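Local coordinates for protein muramidase (Trichobolus zukalii, PDB 6ZMV) that probably cleaves bacterial peptidoglycan as a family 25 glycoside hydrolase with lysozyme activity, hydrolysing the glycan backbone on a TIM-barrel-type scaffold, at residues G92-E97 with V113-D118; I28-E33 with Y59-P64. All coordinates share one frame; numbering follows the deposited sequence.

Contact 1. Residues G92-E97 with V113-D118; sequences GMLDME and VNWISD
Val-113 O, in the helical turn that carries Trp-115 and Ile-116 against Leu-94 and Met-96, is gripped twice by Ser-117. The amide of Ser-117 makes the ordinary helical bond, while Ser-117 OG, in one of its two conformers, meets Val-113 O at 2.9 Å from the opposite face of the carbonyl plane. The contact itself is wholly apolar, a worked example of strand-to-helix packing: Leu-94 of strand 93-95 and Met-96, just beyond its end, turn their side chains to the same helix. Leu-94 divides its two methyls: CD1 lies 4.1 Å from Trp-115 CZ3, at the edge of the indole and near its plane, and CD2 reaches 4.0 Å to Ile-116 CG2. Met-96 is folded back on itself by bends at chi2 (-47°) and chi3 (-63°), which bring its terminal CE within 4.1 Å of Ile-116 CG1. The same methyl stands obliquely to the indole, 4.3 Å from Trp-115 CZ3. At the far end of that ring, Trp-115 NE1 is satisfied by a hydrogen bond to Ser-67 O. Between these residues, Asp-95 turns to the other side of the strand, toward Tyr-59 and Tyr-134. Within the beta-alpha-beta unit of strand 93-95, helix 109-127 and strand 132-136, the contact packs the strand and the loop residue Met-96 against the helix; from helix 137-144, Trp-139 touches Met-96 and Trp-140 touches Ile-116.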
loop_
_atom_site.group_PDB
_atom_site.type_symbol
_atom_site.label_atom_id
_atom_site.label_comp_id
_atom_site.label_asym_id
_atom_site.label_seq_id
_atom_site.Cartn_x
_atom_site.Cartn_y
_atom_site.Cartn_z
ATOM N N GLY A 92 6.465 -0.148 -3.094
ATOM C CA GLY A 92 5.529 0.900 -2.745
ATOM C C GLY A 92 4.089 0.461 -2.981
ATOM O O GLY A 92 3.820 -0.341 -3.880
ATOM N N MET A 93 3.160 1.004 -2.198
ATOM C CA MET A 93 1.728 0.631 -2.247
ATOM C C MET A 93 0.884 1.791 -2.797
ATOM O O MET A 93 0.964 2.924 -2.281
ATOM C CB MET A 93 1.262 0.185 -0.851
ATOM C CG MET A 93 -0.158 -0.263 -0.850
ATOM S SD MET A 93 -0.667 -0.848 0.803
ATOM C CE MET A 93 -1.264 0.665 1.516
ATOM N N LEU A 94 0.105 1.496 -3.824
ATOM C CA LEU A 94 -0.897 2.397 -4.389
ATOM C C LEU A 94 -2.198 2.257 -3.629
ATOM O O LEU A 94 -2.795 1.174 -3.654
ATOM C CB LEU A 94 -1.112 2.077 -5.858
ATOM C CG LEU A 94 -2.168 2.891 -6.570
ATOM C CD1 LEU A 94 -1.913 4.376 -6.549
ATOM C CD2 LEU A 94 -2.367 2.433 -7.966
ATOM N N ASP A 95 -2.606 3.281 -2.906
ATOM C CA ASP A 95 -3.781 3.252 -2.005
ATOM C C ASP A 95 -5.014 3.811 -2.712
ATOM O O ASP A 95 -5.128 5.012 -2.868
ATOM C CB ASP A 95 -3.470 4.057 -0.732
ATOM C CG ASP A 95 -4.657 4.274 0.176
ATOM O OD1 ASP A 95 -5.715 3.690 -0.106
ATOM O OD2 ASP A 95 -4.539 5.058 1.138
ATOM N N MET A 96 -5.917 2.930 -3.128
ATOM C CA MET A 96 -7.170 3.329 -3.785
ATOM C C MET A 96 -8.267 3.405 -2.717
ATOM O O MET A 96 -8.539 2.452 -1.979
ATOM C CB MET A 96 -7.550 2.326 -4.872
ATOM C CG MET A 96 -6.492 2.108 -5.917
ATOM S SD MET A 96 -5.716 3.537 -6.637
ATOM C CE MET A 96 -7.084 4.359 -7.444
ATOM N N GLU A 97 -8.900 4.549 -2.639
ATOM C CA GLU A 97 -9.837 4.911 -1.558
ATOM C C GLU A 97 -11.097 5.491 -2.190
ATOM O O GLU A 97 -10.999 6.085 -3.303
ATOM C CB GLU A 97 -9.244 6.049 -0.718
ATOM C CG GLU A 97 -7.988 5.720 0.040
ATOM C CD GLU A 97 -8.271 5.035 1.344
ATOM O OE1 GLU A 97 -7.431 4.190 1.693
ATOM O OE2 GLU A 97 -9.319 5.298 1.990
ATOM N N VAL A 113 -9.168 2.084 -14.720
ATOM C CA VAL A 113 -8.176 1.050 -15.047
ATOM C C VAL A 113 -7.010 1.685 -15.786
ATOM O O VAL A 113 -5.854 1.335 -15.480
ATOM C CB VAL A 113 -8.849 -0.082 -15.846
ATOM C CG1 VAL A 113 -7.819 -1.057 -16.379
ATOM C CG2 VAL A 113 -9.830 -0.855 -14.961
ATOM N N ASN A 114 -7.280 2.573 -16.721
ATOM C CA ASN A 114 -6.169 3.234 -17.465
ATOM C C ASN A 114 -5.292 4.048 -16.499
ATOM O O ASN A 114 -4.082 4.062 -16.652
ATOM C CB ASN A 114 -6.715 4.103 -18.607
ATOM C CG ASN A 114 -7.271 3.306 -19.755
ATOM O OD1 ASN A 114 -6.974 2.115 -19.872
ATOM N ND2 ASN A 114 -8.084 3.971 -20.546
ATOM N N TRP A 115 -5.913 4.749 -15.566
ATOM C CA TRP A 115 -5.179 5.610 -14.613
ATOM C C TRP A 115 -4.286 4.709 -13.732
ATOM O O TRP A 115 -3.088 4.981 -13.570
ATOM C CB TRP A 115 -6.165 6.359 -13.707
ATOM C CG TRP A 115 -5.529 7.380 -12.838
ATOM C CD1 TRP A 115 -5.432 8.691 -13.161
ATOM C CD2 TRP A 115 -4.848 7.205 -11.576
ATOM N NE1 TRP A 115 -4.742 9.358 -12.173
ATOM C CE2 TRP A 115 -4.330 8.469 -11.208
ATOM C CE3 TRP A 115 -4.595 6.122 -10.760
ATOM C CZ2 TRP A 115 -3.638 8.667 -10.017
ATOM C CZ3 TRP A 115 -3.896 6.296 -9.606
ATOM C CH2 TRP A 115 -3.384 7.547 -9.265
ATOM N N ILE A 116 -4.837 3.624 -13.206
ATOM C CA ILE A 116 -4.026 2.705 -12.378
ATOM C C ILE A 116 -2.913 2.098 -13.222
ATOM O O ILE A 116 -1.806 1.976 -12.756
ATOM C CB ILE A 116 -4.909 1.642 -11.751
ATOM C CG1 ILE A 116 -5.910 2.257 -10.783
ATOM C CG2 ILE A 116 -4.078 0.560 -11.057
ATOM C CD1 ILE A 116 -7.008 1.298 -10.305
ATOM N N SER A 117 -3.193 1.724 -14.459
ATOM C CA SER A 117 -2.166 1.149 -15.366
ATOM C C SER A 117 -1.001 2.105 -15.493
ATOM O O SER A 117 0.160 1.741 -15.472
ATOM C CB SER A 117 -2.713 0.848 -16.742
ATOM O OG SER A 117 -3.691 -0.147 -16.710
ATOM N N ASP A 118 -1.320 3.368 -15.708
ATOM C CA ASP A 118 -0.250 4.368 -15.897
ATOM C C ASP A 118 0.557 4.509 -14.604
ATOM O O ASP A 118 1.787 4.574 -14.683
ATOM C CB ASP A 118 -0.837 5.727 -16.276
ATOM C CG ASP A 118 -1.327 5.905 -17.697
ATOM O OD1 ASP A 118 -1.084 5.033 -18.486
ATOM O OD2 ASP A 118 -2.008 6.935 -17.926
#

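Contact 2. Residues I28-E33 with Y59-P64; sequences IIKATE and YHFARP
Glu-33 and Arg-63 are joined by a two-nitrogen salt bridge: Arg-63 NE and NH2 both bind Glu-33 OE2, the NH2 bond being 2.8 Å long. This side-on grip keeps the oxygen in the guanidinium plane, although both nitrogens approach from the same face of the carboxylate, whose plane is turned 48° from theirs. The other oxygen, Glu-33 OE1, takes a 2.7 Å salt bridge from Lys-30 NZ, so both ends of the carboxylate are occupied and its rotation is fixed. Held this way, the carboxylate stacks on one face of Phe-61, with Glu-33 OE1 3.6 Å from Phe-61 CG, while Phe-61 CE1 in turn lies over the guanidinium centre.

Further back along the strands, Lys-30 CA sits above the middle of the Tyr-59 ring in a CH-pi contact, 3.6 Å from its centroid. CG between the backbone N and the carbonyl carbon (chi1 75°) lays the Tyr-59 ring across Lys-30; Ile-28 CG2 touches the ring edge, 3.9 Å from Tyr-59 CD2. Tyr-59 OH hydrogen-bonds a glycerol, probably from the crystallisation liquor, which may mark a pocket. On the face carrying Thr-32 and His-60, Thr-32 OG1 and His-60 ND1 are hydrogen-bonded at 2.7 Å, OG1 lying at the ring edge in its plane. His-60 NE2 is held by Gln-72, which pins the ring at both nitrogens.

The strands run parallel, neighbours in the TIM-barrel-type sheet of family 25, with a beta bulge at Ala-31. Ala-31 N donates to Tyr-59 O at 2.9 Å, Thr-32 N does so weakly, and Phe-61 N resumes the pairing on Thr-32 O. In the sheet, strand 26-33 lies between strands 2-7 and 55-61, strand 93-95 follows beyond, and Phe-75 and Phe-76 of helix 69-78 pack against Thr-32.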
loop_
_atom_site.group_PDB
_atom_site.type_symbol
_atom_site.label_atom_id
_atom_site.label_comp_id
_atom_site.label_asym_id
_atom_site.label_seq_id
_atom_site.Cartn_x
_atom_site.Cartn_y
_atom_site.Cartn_z
ATOM N N ILE A 28 3.713 -0.151 6.833
ATOM C CA ILE A 28 3.511 0.595 5.574
ATOM C C ILE A 28 3.162 2.028 5.979
ATOM O O ILE A 28 2.342 2.238 6.844
ATOM C CB ILE A 28 2.423 -0.033 4.667
ATOM C CG1 ILE A 28 2.481 -1.539 4.649
ATOM C CG2 ILE A 28 2.480 0.559 3.283
ATOM C CD1 ILE A 28 1.395 -2.241 3.875
ATOM N N ILE A 29 3.882 2.983 5.398
ATOM C CA ILE A 29 3.928 4.385 5.871
ATOM C C ILE A 29 3.486 5.374 4.803
ATOM O O ILE A 29 4.021 5.328 3.684
ATOM C CB ILE A 29 5.361 4.709 6.331
ATOM C CG1 ILE A 29 5.859 3.753 7.393
ATOM C CG2 ILE A 29 5.433 6.147 6.782
ATOM C CD1 ILE A 29 7.332 3.804 7.552
ATOM N N LYS A 30 2.509 6.217 5.129
ATOM C CA LYS A 30 2.064 7.164 4.091
ATOM C C LYS A 30 3.236 8.060 3.700
ATOM O O LYS A 30 3.839 8.715 4.548
ATOM C CB LYS A 30 0.942 8.053 4.593
ATOM C CG LYS A 30 0.337 8.909 3.505
ATOM C CD LYS A 30 -0.934 9.630 3.948
ATOM C CE LYS A 30 -1.599 10.362 2.808
ATOM N NZ LYS A 30 -2.877 10.926 3.227
ATOM N N ALA A 31 3.449 8.163 2.381
ATOM C CA ALA A 31 4.443 9.071 1.806
ATOM C C ALA A 31 3.808 10.290 1.191
ATOM O O ALA A 31 4.265 11.445 1.450
ATOM C CB ALA A 31 5.313 8.325 0.834
ATOM N N THR A 32 2.825 10.091 0.327
ATOM C CA THR A 32 2.322 11.139 -0.541
ATOM C C THR A 32 0.808 10.999 -0.729
ATOM O O THR A 32 0.235 9.920 -0.538
ATOM C CB THR A 32 3.021 11.106 -1.917
ATOM O OG1 THR A 32 3.039 9.761 -2.408
ATOM C CG2 THR A 32 4.423 11.632 -1.809
ATOM N N GLU A 33 0.175 12.069 -1.217
ATOM C CA GLU A 33 -1.208 12.090 -1.670
ATOM C C GLU A 33 -1.349 13.059 -2.824
ATOM O O GLU A 33 -0.817 14.215 -2.797
ATOM C CB GLU A 33 -2.148 12.505 -0.531
ATOM C CG GLU A 33 -3.595 12.550 -0.950
ATOM C CD GLU A 33 -4.619 12.680 0.179
ATOM O OE1 GLU A 33 -4.346 12.186 1.290
ATOM O OE2 GLU A 33 -5.698 13.289 -0.081
ATOM N N TYR A 59 3.398 4.357 1.032
ATOM C CA TYR A 59 2.165 4.318 0.239
ATOM C C TYR A 59 1.788 5.697 -0.289
ATOM O O TYR A 59 2.126 6.730 0.291
ATOM C CB TYR A 59 1.013 3.584 0.940
ATOM C CG TYR A 59 0.283 4.268 2.066
ATOM C CD1 TYR A 59 -0.725 5.196 1.783
ATOM C CD2 TYR A 59 0.541 3.965 3.399
ATOM C CE1 TYR A 59 -1.478 5.750 2.785
ATOM C CE2 TYR A 59 -0.221 4.519 4.403
ATOM C CZ TYR A 59 -1.238 5.394 4.098
ATOM O OH TYR A 59 -1.976 5.943 5.100
ATOM N N HIS A 60 1.076 5.653 -1.406
ATOM C CA HIS A 60 0.542 6.832 -2.092
ATOM C C HIS A 60 -0.978 6.818 -2.076
ATOM O O HIS A 60 -1.580 5.883 -2.614
ATOM C CB HIS A 60 1.023 6.802 -3.546
ATOM C CG HIS A 60 0.476 7.983 -4.291
ATOM N ND1 HIS A 60 0.988 9.237 -4.102
ATOM C CD2 HIS A 60 -0.570 8.105 -5.129
ATOM C CE1 HIS A 60 0.267 10.080 -4.847
ATOM N NE2 HIS A 60 -0.696 9.408 -5.493
ATOM N N PHE A 61 -1.575 7.843 -1.480
ATOM C CA PHE A 61 -3.026 8.023 -1.526
ATOM C C PHE A 61 -3.417 8.614 -2.886
ATOM O O PHE A 61 -3.155 9.780 -3.157
ATOM C CB PHE A 61 -3.457 8.862 -0.321
ATOM C CG PHE A 61 -4.942 8.972 -0.116
ATOM C CD1 PHE A 61 -5.808 9.429 -1.105
ATOM C CD2 PHE A 61 -5.455 8.722 1.142
ATOM C CE1 PHE A 61 -7.163 9.466 -0.871
ATOM C CE2 PHE A 61 -6.811 8.810 1.376
ATOM C CZ PHE A 61 -7.644 9.207 0.387
ATOM N N ALA A 62 -3.981 7.818 -3.755
ATOM C CA ALA A 62 -4.295 8.215 -5.137
ATOM C C ALA A 62 -5.377 9.285 -5.118
ATOM O O ALA A 62 -6.410 9.177 -4.440
ATOM C CB ALA A 62 -4.801 7.030 -5.939
ATOM N N ARG A 63 -5.219 10.258 -6.018
ATOM C CA ARG A 63 -6.290 11.237 -6.336
ATOM C C ARG A 63 -6.468 11.282 -7.836
ATOM O O ARG A 63 -5.880 12.109 -8.521
ATOM C CB ARG A 63 -5.930 12.585 -5.728
ATOM C CG ARG A 63 -5.902 12.650 -4.201
ATOM C CD ARG A 63 -7.303 12.712 -3.622
ATOM N NE ARG A 63 -7.432 12.834 -2.214
ATOM C CZ ARG A 63 -8.514 12.565 -1.497
ATOM N NH1 ARG A 63 -9.665 12.154 -2.045
ATOM N NH2 ARG A 63 -8.392 12.738 -0.194
ATOM N N PRO A 64 -7.138 10.281 -8.416
ATOM C CA PRO A 64 -7.128 10.171 -9.876
ATOM C C PRO A 64 -7.746 11.342 -10.639
ATOM O O PRO A 64 -7.463 11.446 -11.803
ATOM C CB PRO A 64 -7.893 8.850 -10.120
ATOM C CG PRO A 64 -7.675 8.065 -8.871
ATOM C CD PRO A 64 -7.771 9.102 -7.760
#

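Overall arrangement
Followed from the N terminus, the chain first completes contact 2, where strand 26-33 is rejoined by strand 55-61 after an excursion through helix 42-51. Only afterwards does contact 1 open, strand 93-95 being met by the helix that follows it, so the two closures stand in series, neither nesting nor crossing. They are nevertheless joined side by side in one sheet: the backbone of His-60 probably bonds both Met-93 O and Asp-95 N, and Pro-64 packs on the indole of Trp-115. Contact 2 thus ties strand to strand, contact 1 strand to outer helix, two complementary kinds of joint in a barrel-like fold.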